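Local coordinates for protein inosine-uridine preferring nucleoside hydrolase (PDB 6BA1) that belongs to the nucleoside hydrolase family, built on an alpha/beta fold around a mixed sheet, and binds a calcium ion, at residues 64-69 and 105-111; 157-161 and 279-283; 23-29 and 252-256. One frame throughout, in Å; residues are numbered along the deposited sequence.

Contact 1: 64-69 and 105-111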
ATOM      1  N   LYS A  64     -29.872  -8.866 -19.802  1.00 30.37           N
ATOM      2  CA  LYS A  64     -30.512  -7.579 -20.031  1.00 31.19           C
ATOM      3  C   LYS A  64     -29.500  -6.476 -19.756  1.00 30.08           C
ATOM      4  O   LYS A  64     -28.956  -6.389 -18.652  1.00 29.17           O
ATOM      5  CB  LYS A  64     -31.731  -7.419 -19.128  1.00 32.33           C
ATOM      6  CG  LYS A  64     -32.675  -8.610 -19.180  1.00 33.44           C
ATOM      7  CD  LYS A  64     -34.065  -8.321 -18.635  1.00 35.14           C
ATOM      8  CE  LYS A  64     -34.724  -9.567 -18.004  1.00 35.88           C
ATOM      9  NZ  LYS A  64     -36.161  -9.620 -18.348  1.00 38.03           N
ATOM     10  N   VAL A  65     -29.241  -5.643 -20.759  1.00 30.32           N
ATOM     11  CA  VAL A  65     -28.231  -4.588 -20.665  1.00 29.44           C
ATOM     12  C   VAL A  65     -28.890  -3.259 -20.298  1.00 30.29           C
ATOM     13  O   VAL A  65     -29.729  -2.756 -21.038  1.00 31.67           O
ATOM     14  CB  VAL A  65     -27.469  -4.447 -21.997  1.00 29.37           C
ATOM     15  CG1 VAL A  65     -26.461  -3.310 -21.935  1.00 28.69           C
ATOM     16  CG2 VAL A  65     -26.787  -5.768 -22.342  1.00 28.72           C
ATOM     17  N   TYR A  66     -28.498  -2.694 -19.159  1.00 29.64           N
ATOM     18  CA  TYR A  66     -29.058  -1.431 -18.670  1.00 30.54           C
ATOM     19  C   TYR A  66     -28.116  -0.277 -18.990  1.00 30.11           C
ATOM     20  O   TYR A  66     -26.974  -0.484 -19.380  1.00 29.00           O
ATOM     21  CB  TYR A  66     -29.352  -1.522 -17.172  1.00 30.49           C
ATOM     22  CG  TYR A  66     -30.352  -2.610 -16.852  1.00 31.20           C
ATOM     23  CD1 TYR A  66     -31.698  -2.320 -16.666  1.00 32.95           C
ATOM     24  CD2 TYR A  66     -29.952  -3.942 -16.756  1.00 30.32           C
ATOM     25  CE1 TYR A  66     -32.617  -3.328 -16.375  1.00 33.78           C
ATOM     26  CE2 TYR A  66     -30.856  -4.952 -16.473  1.00 31.11           C
ATOM     27  CZ  TYR A  66     -32.186  -4.645 -16.282  1.00 32.83           C
ATOM     28  OH  TYR A  66     -33.077  -5.658 -15.998  1.00 33.76           O
ATOM     29  N   LYS A  67     -28.617   0.939 -18.818  1.00 31.17           N
ATOM     30  CA  LYS A  67     -27.975   2.144 -19.314  1.00 31.30           C
ATOM     31  C   LYS A  67     -27.570   3.037 -18.134  1.00 31.05           C
ATOM     32  O   LYS A  67     -28.419   3.661 -17.497  1.00 32.22           O
ATOM     33  CB  LYS A  67     -28.947   2.873 -20.262  1.00 33.15           C
ATOM     34  CG  LYS A  67     -28.426   3.106 -21.675  1.00 33.35           C
ATOM     35  CD  LYS A  67     -29.564   3.435 -22.628  1.00 35.33           C
ATOM     36  CE  LYS A  67     -29.072   3.627 -24.049  1.00 35.76           C
ATOM     37  NZ  LYS A  67     -30.139   4.176 -24.934  1.00 37.96           N
ATOM     38  N   GLY A  68     -26.276   3.060 -17.821  1.00 29.67           N
ATOM     39  CA  GLY A  68     -25.733   3.933 -16.775  1.00 29.46           C
ATOM     40  C   GLY A  68     -25.422   5.337 -17.272  1.00 30.23           C
ATOM     41  O   GLY A  68     -25.974   5.778 -18.264  1.00 31.34           O
ATOM     42  N   LEU A  69     -24.515   6.017 -16.575  1.00 29.76           N
ATOM     43  CA  LEU A  69     -24.206   7.430 -16.825  1.00 30.64           C
ATOM     44  C   LEU A  69     -23.075   7.605 -17.835  1.00 30.08           C
ATOM     45  O   LEU A  69     -22.158   6.797 -17.870  1.00 28.75           O
ATOM     46  CB  LEU A  69     -23.876   8.127 -15.494  1.00 30.72           C
ATOM     47  CG  LEU A  69     -25.056   8.231 -14.522  1.00 31.82           C
ATOM     48  CD1 LEU A  69     -24.629   8.145 -13.072  1.00 31.33           C
ATOM     49  CD2 LEU A  69     -25.805   9.525 -14.754  1.00 33.77           C
ATOM     50  N   ALA A 105     -31.358  -1.701 -25.183  1.00 36.30           N
ATOM     51  CA  ALA A 105     -31.216  -1.425 -23.753  1.00 35.30           C
ATOM     52  C   ALA A 105     -32.560  -1.346 -23.060  1.00 36.62           C
ATOM     53  O   ALA A 105     -33.524  -0.856 -23.636  1.00 38.45           O
ATOM     54  CB  ALA A 105     -30.458  -0.125 -23.541  1.00 34.86           C
ATOM     55  N   GLU A 106     -32.618  -1.816 -21.812  1.00 35.86           N
ATOM     56  CA  GLU A 106     -33.853  -1.770 -21.018  1.00 37.21           C
ATOM     57  C   GLU A 106     -34.253  -0.330 -20.737  1.00 38.34           C
ATOM     58  O   GLU A 106     -33.444   0.593 -20.863  1.00 37.73           O
ATOM     59  CB  GLU A 106     -33.689  -2.516 -19.705  1.00 36.21           C
ATOM     60  CG  GLU A 106     -33.403  -4.012 -19.843  1.00 35.36           C
ATOM     61  CD  GLU A 106     -34.553  -4.799 -20.422  1.00 36.93           C
ATOM     62  OE1 GLU A 106     -35.711  -4.481 -20.115  1.00 38.61           O
ATOM     63  OE2 GLU A 106     -34.283  -5.755 -21.165  1.00 36.60           O
ATOM     64  N   ASP A 107     -35.517  -0.139 -20.364  1.00 40.19           N
ATOM     65  CA  ASP A 107     -36.092   1.204 -20.250  1.00 41.82           C
ATOM     66  C   ASP A 107     -35.521   1.971 -19.072  1.00 41.06           C
ATOM     67  O   ASP A 107     -35.150   3.129 -19.217  1.00 41.30           O
ATOM     68  CB  ASP A 107     -37.626   1.141 -20.149  1.00 44.27           C
ATOM     69  CG  ASP A 107     -38.286   0.678 -21.442  1.00 45.57           C
ATOM     70  OD1 ASP A 107     -37.599   0.525 -22.475  1.00 44.75           O
ATOM     71  OD2 ASP A 107     -39.529   0.512 -21.423  1.00 47.65           O
ATOM     72  N   GLU A 108     -35.464   1.321 -17.916  1.00 40.31           N
ATOM     73  CA  GLU A 108     -34.948   1.958 -16.699  1.00 39.73           C
ATOM     74  C   GLU A 108     -33.429   2.157 -16.717  1.00 37.58           C
ATOM     75  O   GLU A 108     -32.698   1.460 -17.427  1.00 36.21           O
ATOM     76  CB  GLU A 108     -35.381   1.171 -15.455  1.00 39.86           C
ATOM     77  CG  GLU A 108     -34.706  -0.181 -15.290  1.00 38.05           C
ATOM     78  CD  GLU A 108     -35.634  -1.237 -14.693  1.00 38.98           C
ATOM     79  OE1 GLU A 108     -36.671  -1.559 -15.345  1.00 40.49           O
ATOM     80  OE2 GLU A 108     -35.304  -1.743 -13.588  1.00 38.32           O
ATOM     81  N   SER A 109     -32.980   3.126 -15.921  1.00 37.49           N
ATOM     82  CA  SER A 109     -31.550   3.413 -15.755  1.00 35.68           C
ATOM     83  C   SER A 109     -30.879   2.304 -14.954  1.00 34.04           C
ATOM     84  O   SER A 109     -31.528   1.592 -14.179  1.00 34.48           O
ATOM     85  CB  SER A 109     -31.319   4.777 -15.075  1.00 36.32           C
ATOM     86  OG  SER A 109     -31.518   4.722 -13.670  1.00 36.58           O
ATOM     87  N   ALA A 110     -29.574   2.180 -15.141  1.00 32.33           N
ATOM     88  CA  ALA A 110     -28.782   1.172 -14.445  1.00 30.82           C
ATOM     89  C   ALA A 110     -28.622   1.501 -12.973  1.00 30.88           C
ATOM     90  O   ALA A 110     -28.487   0.600 -12.141  1.00 30.36           O
ATOM     91  CB  ALA A 110     -27.426   1.028 -15.096  1.00 29.27           C
ATOM     92  N   VAL A 111     -28.633   2.797 -12.666  1.00 31.68           N
ATOM     93  CA  VAL A 111     -28.686   3.279 -11.284  1.00 32.26           C
ATOM     94  C   VAL A 111     -29.843   2.588 -10.544  1.00 33.44           C
ATOM     95  O   VAL A 111     -29.637   1.972  -9.498  1.00 33.12           O
ATOM     96  CB  VAL A 111     -28.864   4.821 -11.220  1.00 33.55           C
ATOM     97  CG1 VAL A 111     -28.822   5.314  -9.778  1.00 34.24           C
ATOM     98  CG2 VAL A 111     -27.827   5.544 -12.085  1.00 32.70           C
TER

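Contact 2: 157-161 and 279-283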
ATOM      1  N   GLY A 157      -9.904  -2.256 -10.337  1.00 20.23           N
ATOM      2  CA  GLY A 157      -9.441  -0.877 -10.352  1.00 20.52           C
ATOM      3  C   GLY A 157      -8.487  -0.559  -9.213  1.00 20.90           C
ATOM      4  O   GLY A 157      -8.353  -1.333  -8.264  1.00 20.97           O
ATOM      5  N   GLY A 158      -7.831   0.588  -9.321  1.00 21.29           N
ATOM      6  CA  GLY A 158      -6.881   1.055  -8.313  1.00 21.85           C
ATOM      7  C   GLY A 158      -5.541   0.341  -8.305  1.00 22.10           C
ATOM      8  O   GLY A 158      -5.306  -0.608  -9.064  1.00 21.87           O
ATOM      9  N   ALA A 159      -4.664   0.847  -7.438  1.00 22.77           N
ATOM     10  CA  ALA A 159      -3.368   0.234  -7.152  1.00 23.31           C
ATOM     11  C   ALA A 159      -2.947   0.692  -5.762  1.00 24.04           C
ATOM     12  O   ALA A 159      -2.754   1.887  -5.550  1.00 24.52           O
ATOM     13  CB  ALA A 159      -2.336   0.640  -8.181  1.00 23.73           C
ATOM     14  N   LEU A 160      -2.850  -0.245  -4.814  1.00 24.28           N
ATOM     15  CA  LEU A 160      -2.533   0.096  -3.429  1.00 25.14           C
ATOM     16  C   LEU A 160      -1.037   0.148  -3.241  1.00 26.12           C
ATOM     17  O   LEU A 160      -0.489   1.213  -2.980  1.00 26.81           O
ATOM     18  CB  LEU A 160      -3.144  -0.907  -2.450  1.00 25.20           C
ATOM     19  CG  LEU A 160      -2.873  -0.653  -0.959  1.00 26.30           C
ATOM     20  CD1 LEU A 160      -3.419   0.687  -0.523  1.00 26.58           C
ATOM     21  CD2 LEU A 160      -3.469  -1.750  -0.108  1.00 26.49           C
ATOM     22  N   THR A 161      -0.389  -1.004  -3.414  1.00 26.31           N
ATOM     23  CA  THR A 161       1.016  -1.178  -3.063  1.00 27.51           C
ATOM     24  C   THR A 161       1.975  -0.952  -4.232  1.00 27.79           C
ATOM     25  O   THR A 161       3.134  -1.348  -4.154  1.00 28.84           O
ATOM     26  CB  THR A 161       1.276  -2.605  -2.520  1.00 27.95           C
ATOM     27  OG1 THR A 161       1.225  -3.551  -3.600  1.00 27.41           O
ATOM     28  CG2 THR A 161       0.266  -2.971  -1.455  1.00 27.79           C
ATOM     29  N   ARG A 279      -5.552   8.384  -6.362  1.00 26.22           N
ATOM     30  CA  ARG A 279      -4.787   7.306  -5.742  1.00 25.98           C
ATOM     31  C   ARG A 279      -5.671   6.544  -4.779  1.00 25.66           C
ATOM     32  O   ARG A 279      -6.431   7.142  -4.024  1.00 26.18           O
ATOM     33  CB  ARG A 279      -3.553   7.880  -5.016  1.00 27.05           C
ATOM     34  CG  ARG A 279      -2.871   6.987  -3.982  1.00 27.26           C
ATOM     35  CD  ARG A 279      -1.414   7.379  -3.788  1.00 28.29           C
ATOM     36  NE  ARG A 279      -0.924   7.298  -2.408  1.00 29.21           N
ATOM     37  CZ  ARG A 279      -1.119   8.213  -1.458  1.00 30.20           C
ATOM     38  NH1 ARG A 279      -1.827   9.310  -1.670  1.00 30.42           N
ATOM     39  NH2 ARG A 279      -0.608   8.021  -0.252  1.00 31.15           N
ATOM     40  N   THR A 280      -5.563   5.224  -4.818  1.00 24.97           N
ATOM     41  CA  THR A 280      -6.227   4.353  -3.863  1.00 24.83           C
ATOM     42  C   THR A 280      -5.278   4.140  -2.694  1.00 25.62           C
ATOM     43  O   THR A 280      -4.136   3.707  -2.887  1.00 25.73           O
ATOM     44  CB  THR A 280      -6.529   2.999  -4.503  1.00 23.88           C
ATOM     45  OG1 THR A 280      -5.369   2.548  -5.210  1.00 23.74           O
ATOM     46  CG2 THR A 280      -7.680   3.118  -5.497  1.00 23.25           C
ATOM     47  N   ILE A 281      -5.738   4.445  -1.484  1.00 26.38           N
ATOM     48  CA  ILE A 281      -4.871   4.442  -0.311  1.00 27.44           C
ATOM     49  C   ILE A 281      -5.692   4.291   0.970  1.00 28.15           C
ATOM     50  O   ILE A 281      -6.855   4.674   1.004  1.00 28.13           O
ATOM     51  CB  ILE A 281      -4.025   5.739  -0.280  1.00 28.35           C
ATOM     52  CG1 ILE A 281      -2.838   5.614   0.683  1.00 29.47           C
ATOM     53  CG2 ILE A 281      -4.870   6.966   0.057  1.00 29.00           C
ATOM     54  CD1 ILE A 281      -1.783   4.630   0.218  1.00 29.16           C
ATOM     55  N   GLY A 282      -5.089   3.715   2.008  1.00 28.95           N
ATOM     56  CA  GLY A 282      -5.758   3.559   3.291  1.00 29.93           C
ATOM     57  C   GLY A 282      -6.059   4.880   3.979  1.00 31.15           C
ATOM     58  O   GLY A 282      -5.256   5.809   3.930  1.00 31.72           O
ATOM     59  N   ASP A 283      -7.224   4.958   4.610  1.00 31.70           N
ATOM     60  CA  ASP A 283      -7.592   6.122   5.402  1.00 33.17           C
ATOM     61  C   ASP A 283      -6.992   5.933   6.777  1.00 34.74           C
ATOM     62  O   ASP A 283      -7.239   4.912   7.431  1.00 35.01           O
ATOM     63  CB  ASP A 283      -9.117   6.280   5.501  1.00 33.38           C
ATOM     64  CG  ASP A 283      -9.537   7.592   6.162  1.00 35.02           C
ATOM     65  OD1 ASP A 283     -10.701   7.685   6.599  1.00 35.79           O
ATOM     66  OD2 ASP A 283      -8.718   8.533   6.250  1.00 35.70           O
TER

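Contact 3: 23-29 and 252-256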
ATOM      1  N   TYR A  23     -16.092 -15.092 -18.818  1.00 23.71           N
ATOM      2  CA  TYR A  23     -15.837 -15.823 -17.567  1.00 23.62           C
ATOM      3  C   TYR A  23     -17.131 -15.973 -16.763  1.00 23.61           C
ATOM      4  O   TYR A  23     -17.389 -17.032 -16.188  1.00 24.12           O
ATOM      5  CB  TYR A  23     -14.755 -15.112 -16.719  1.00 22.95           C
ATOM      6  CG  TYR A  23     -14.154 -15.927 -15.569  1.00 23.13           C
ATOM      7  CD1 TYR A  23     -12.850 -16.428 -15.638  1.00 23.55           C
ATOM      8  CD2 TYR A  23     -14.882 -16.175 -14.403  1.00 23.08           C
ATOM      9  CE1 TYR A  23     -12.302 -17.168 -14.586  1.00 23.90           C
ATOM     10  CE2 TYR A  23     -14.341 -16.914 -13.360  1.00 23.43           C
ATOM     11  CZ  TYR A  23     -13.055 -17.406 -13.450  1.00 23.83           C
ATOM     12  OH  TYR A  23     -12.542 -18.131 -12.397  1.00 24.35           O
ATOM     13  N   ALA A  24     -17.940 -14.916 -16.733  1.00 23.22           N
ATOM     14  CA  ALA A  24     -19.194 -14.927 -15.987  1.00 23.40           C
ATOM     15  C   ALA A  24     -20.161 -15.953 -16.565  1.00 24.34           C
ATOM     16  O   ALA A  24     -20.649 -16.823 -15.841  1.00 24.84           O
ATOM     17  CB  ALA A  24     -19.830 -13.543 -15.978  1.00 23.04           C
ATOM     18  N   LEU A  25     -20.403 -15.873 -17.869  1.00 24.72           N
ATOM     19  CA  LEU A  25     -21.300 -16.816 -18.548  1.00 25.78           C
ATOM     20  C   LEU A  25     -20.749 -18.246 -18.599  1.00 26.42           C
ATOM     21  O   LEU A  25     -21.524 -19.199 -18.719  1.00 27.37           O
ATOM     22  CB  LEU A  25     -21.629 -16.332 -19.969  1.00 26.21           C
ATOM     23  CG  LEU A  25     -22.403 -15.012 -20.075  1.00 26.00           C
ATOM     24  CD1 LEU A  25     -22.496 -14.571 -21.524  1.00 26.56           C
ATOM     25  CD2 LEU A  25     -23.788 -15.113 -19.449  1.00 26.53           C
ATOM     26  N   GLY A  26     -19.425 -18.392 -18.514  1.00 26.06           N
ATOM     27  CA  GLY A  26     -18.783 -19.706 -18.382  1.00 26.77           C
ATOM     28  C   GLY A  26     -18.782 -20.291 -16.976  1.00 26.77           C
ATOM     29  O   GLY A  26     -18.363 -21.434 -16.782  1.00 27.55           O
ATOM     30  N   SER A  27     -19.257 -19.517 -15.998  1.00 26.11           N
ATOM     31  CA  SER A  27     -19.236 -19.897 -14.596  1.00 26.18           C
ATOM     32  C   SER A  27     -20.649 -20.238 -14.097  1.00 26.86           C
ATOM     33  O   SER A  27     -21.496 -19.354 -14.001  1.00 26.57           O
ATOM     34  CB  SER A  27     -18.653 -18.754 -13.772  1.00 25.17           C
ATOM     35  OG  SER A  27     -18.519 -19.143 -12.426  1.00 25.41           O
ATOM     36  N   PRO A  28     -20.898 -21.520 -13.754  1.00 27.93           N
ATOM     37  CA  PRO A  28     -22.237 -21.932 -13.312  1.00 28.83           C
ATOM     38  C   PRO A  28     -22.643 -21.534 -11.879  1.00 28.82           C
ATOM     39  O   PRO A  28     -23.790 -21.752 -11.499  1.00 29.68           O
ATOM     40  CB  PRO A  28     -22.182 -23.459 -13.442  1.00 30.11           C
ATOM     41  CG  PRO A  28     -20.754 -23.798 -13.208  1.00 29.86           C
ATOM     42  CD  PRO A  28     -19.968 -22.670 -13.806  1.00 28.58           C
ATOM     43  N   GLU A  29     -21.736 -20.955 -11.099  1.00 28.04           N
ATOM     44  CA  GLU A  29     -22.039 -20.597  -9.707  1.00 28.22           C
ATOM     45  C   GLU A  29     -22.889 -19.325  -9.592  1.00 27.82           C
ATOM     46  O   GLU A  29     -23.518 -19.092  -8.557  1.00 28.37           O
ATOM     47  CB  GLU A  29     -20.749 -20.430  -8.893  1.00 27.74           C
ATOM     48  CG  GLU A  29     -19.858 -21.669  -8.841  1.00 28.39           C
ATOM     49  CD  GLU A  29     -18.798 -21.701  -9.929  1.00 27.80           C
ATOM     50  OE1 GLU A  29     -18.043 -20.720 -10.044  1.00 26.78           O
ATOM     51  OE2 GLU A  29     -18.706 -22.699 -10.673  1.00 28.49           O
ATOM     52  N   VAL A 252     -14.168 -10.928 -11.593  1.00 20.68           N
ATOM     53  CA  VAL A 252     -15.270 -11.890 -11.668  1.00 21.08           C
ATOM     54  C   VAL A 252     -14.850 -13.219 -11.038  1.00 21.59           C
ATOM     55  O   VAL A 252     -15.616 -13.813 -10.278  1.00 22.04           O
ATOM     56  CB  VAL A 252     -15.749 -12.105 -13.122  1.00 21.19           C
ATOM     57  CG1 VAL A 252     -16.862 -13.141 -13.174  1.00 21.75           C
ATOM     58  CG2 VAL A 252     -16.226 -10.789 -13.727  1.00 20.89           C
ATOM     59  N   ALA A 253     -13.633 -13.667 -11.344  1.00 21.71           N
ATOM     60  CA  ALA A 253     -13.099 -14.913 -10.782  1.00 22.39           C
ATOM     61  C   ALA A 253     -13.073 -14.914  -9.256  1.00 22.64           C
ATOM     62  O   ALA A 253     -13.339 -15.940  -8.628  1.00 23.35           O
ATOM     63  CB  ALA A 253     -11.707 -15.181 -11.336  1.00 22.63           C
ATOM     64  N   VAL A 254     -12.755 -13.760  -8.670  1.00 22.21           N
ATOM     65  CA  VAL A 254     -12.717 -13.589  -7.212  1.00 22.57           C
ATOM     66  C   VAL A 254     -14.127 -13.442  -6.629  1.00 22.75           C
ATOM     67  O   VAL A 254     -14.369 -13.809  -5.467  1.00 23.45           O
ATOM     68  CB  VAL A 254     -11.823 -12.391  -6.821  1.00 22.24           C
ATOM     69  CG1 VAL A 254     -11.899 -12.074  -5.326  1.00 22.73           C
ATOM     70  CG2 VAL A 254     -10.375 -12.659  -7.222  1.00 22.40           C
ATOM     71  N   ALA A 255     -15.046 -12.893  -7.422  1.00 22.32           N
ATOM     72  CA  ALA A 255     -16.455 -12.859  -7.048  1.00 22.70           C
ATOM     73  C   ALA A 255     -17.013 -14.273  -6.877  1.00 23.50           C
ATOM     74  O   ALA A 255     -17.717 -14.544  -5.903  1.00 24.25           O
ATOM     75  CB  ALA A 255     -17.272 -12.077  -8.069  1.00 22.27           C
ATOM     76  N   VAL A 256     -16.684 -15.172  -7.804  1.00 23.50           N
ATOM     77  CA  VAL A 256     -17.139 -16.569  -7.713  1.00 24.39           C
ATOM     78  C   VAL A 256     -16.345 -17.356  -6.670  1.00 25.10           C
ATOM     79  O   VAL A 256     -16.923 -18.123  -5.900  1.00 26.06           O
ATOM     80  CB  VAL A 256     -17.155 -17.313  -9.081  1.00 24.41           C
ATOM     81  CG1 VAL A 256     -17.926 -16.502 -10.114  1.00 23.88           C
ATOM     82  CG2 VAL A 256     -15.762 -17.646  -9.615  1.00 24.27           C
TER

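Contact 1: 64-69 and 105-111
Glu106 N donates to Val65 O (3.1 Å, N-H...O angle 162°) and Ala110 N to Lys67 O (3.0 Å), the latter from well above the carbonyl plane, showing how an edge strand can spend its outward carbonyls on a passing segment. Each acceptor is also approached by a CA-H of the residue before the donor, Ala105 CA lying 3.4 Å from Val65 O. Between these anchors the Tyr66 ring meets the carbon chains of two acidic residues. Glu106 CG sits over one face, 3.9 Å from the Tyr66 ring centroid, while Glu108 CG comes up at the ring edge. Bending at chi2 (-67°) turns the Glu106 carboxylate back over the Lys64 chain, where OE2 meets Lys64 CD at 3.6 Å; Lys64 NZ stays 5.1 Å from that oxygen, so any attraction between the opposite charges is probably long-range. Ala110 CB closes against Tyr66 CB. Ser109 is the N-cap of the following helix: its side chain caps a backbone N beyond 105-111, and OG also has a weak bond to Asp112. On the sheet side, Lys64 and Tyr66 bond through their backbones to Ile35 and Gly37 of strand 31-37. Strand 64-67 thus lies between that strand and 105-111, with Val65 packed on helix 44-57 and Phe113, from helix 110-121, stacked on the Tyr66 ring.

Contact 2: 157-161 and 279-283
Thr280 meets the loop after strand 152-156 with both branches of its side chain, a compact example of one residue serving a polar and an apolar partner at once. Its chi1 of 46° places OG1 between the backbone N and the carbonyl carbon, facing the backbone N and O of Ala159, and leaves CG2 anti to the carbonyl carbon, facing Gly158. Ala159 N donates to Thr280 OG1 over 2.9 Å in a somewhat bent bond (147°), and Ala159 O lies 2.7 Å from the same hydroxyl oxygen. Thr280 CG2 rests on Gly158 CA at 3.6 Å; with no side chain there, the methyl can settle directly on the backbone, which at this point has a positive phi. Leu160 supplies the second point of touch. Leu160 CG stands anti to N (chi1 180°), carrying Leu160 CD1 across to the strand, 4.0 Å from Ile281 CA and 4.3 Å from Ile281 CD1. Ile281 CB points away from the loop and sits over the centre of the Arg279 guanidinium. That group is held by a salt bridge to Asp271, while Ile281 also packs on Ile162 of the second subunit. The loop is also held by Glu171, which accepts from Gly158 N, and by Asp197, which accepts from Leu160 N. Such a join, between a loop at the C-terminal end of a parallel strand and a separate two-stranded antiparallel sheet (268-270 with 280-282), is an elaboration of an alpha/beta fold, here at the interface with the second subunit.

Contact 3: 23-29 and 252-256
Ala24 and Val252 bring their backbones to 6.6 Å between CA atoms, and Glu29 and Val256 repeat that spacing, so the two segments run alongside each other in the same general direction. This is helix packing on one face of the central, mainly parallel sheet of an alpha/beta fold: Ala24 lies on Leu7 of strand 6-11, and Val252 on Leu9 of that strand and Val128 of strand 125-129. Residues 252-256 form the last turn of their helix, whereas helix 15-25 gives way to a turn in which Ser27 N still bonds to Ala24 O.

Tyr23 bridges the two segments. Because its CG stands anti to the backbone N (chi1 -166°), the ring reaches across to the neighbouring helix. Val252 CG1 comes to Tyr23 CD2 at 3.8 Å, the two side chains running antiparallel past each other, and Ala253 packs its CB obliquely against the phenol end. Val256 CG2 approaches the ring at its edge, 4.1 Å from Tyr23 CE2. Val252 CG1 also touches Ala24 CB at 4.1 Å, so one methyl fills the angle between two successive residues of the facing helix.

Further along, Val256 also meets two polar side chains. Ser27 OG, which is hydrogen-bonded to Arg312 of helix 302-319, lies 3.6 Å from Val256 CG1. The Glu29 side chain, bent at chi2, lies roughly perpendicular to the valine; Glu29 OE1, salt-bridged to Arg312 NH2, rests 3.7 Å from Val256 CB.

Overall arrangement
The three contacts do not touch one another but are distributed around one sheet. Contact 3 is most directly tied to the calcium site: its helices, 15-25 and 247-256, carry the calcium ligands Asp17 and Asp248, and Asp12 and Thr130 complete the protein ligands just after strands 6-11 and 125-129. The side chain of Val252 is about 11 Å from the calcium ion, and Gly158 of contact 2 about 12 Å. Nearest atoms of contacts 2 and 3 are about 10 Å apart, those of contacts 1 and 3 about 9 Å, and those of contacts 1 and 2 about 17 Å. Contact 1 occupies a sheet edge, whereas contact 2 neighbours the second subunit.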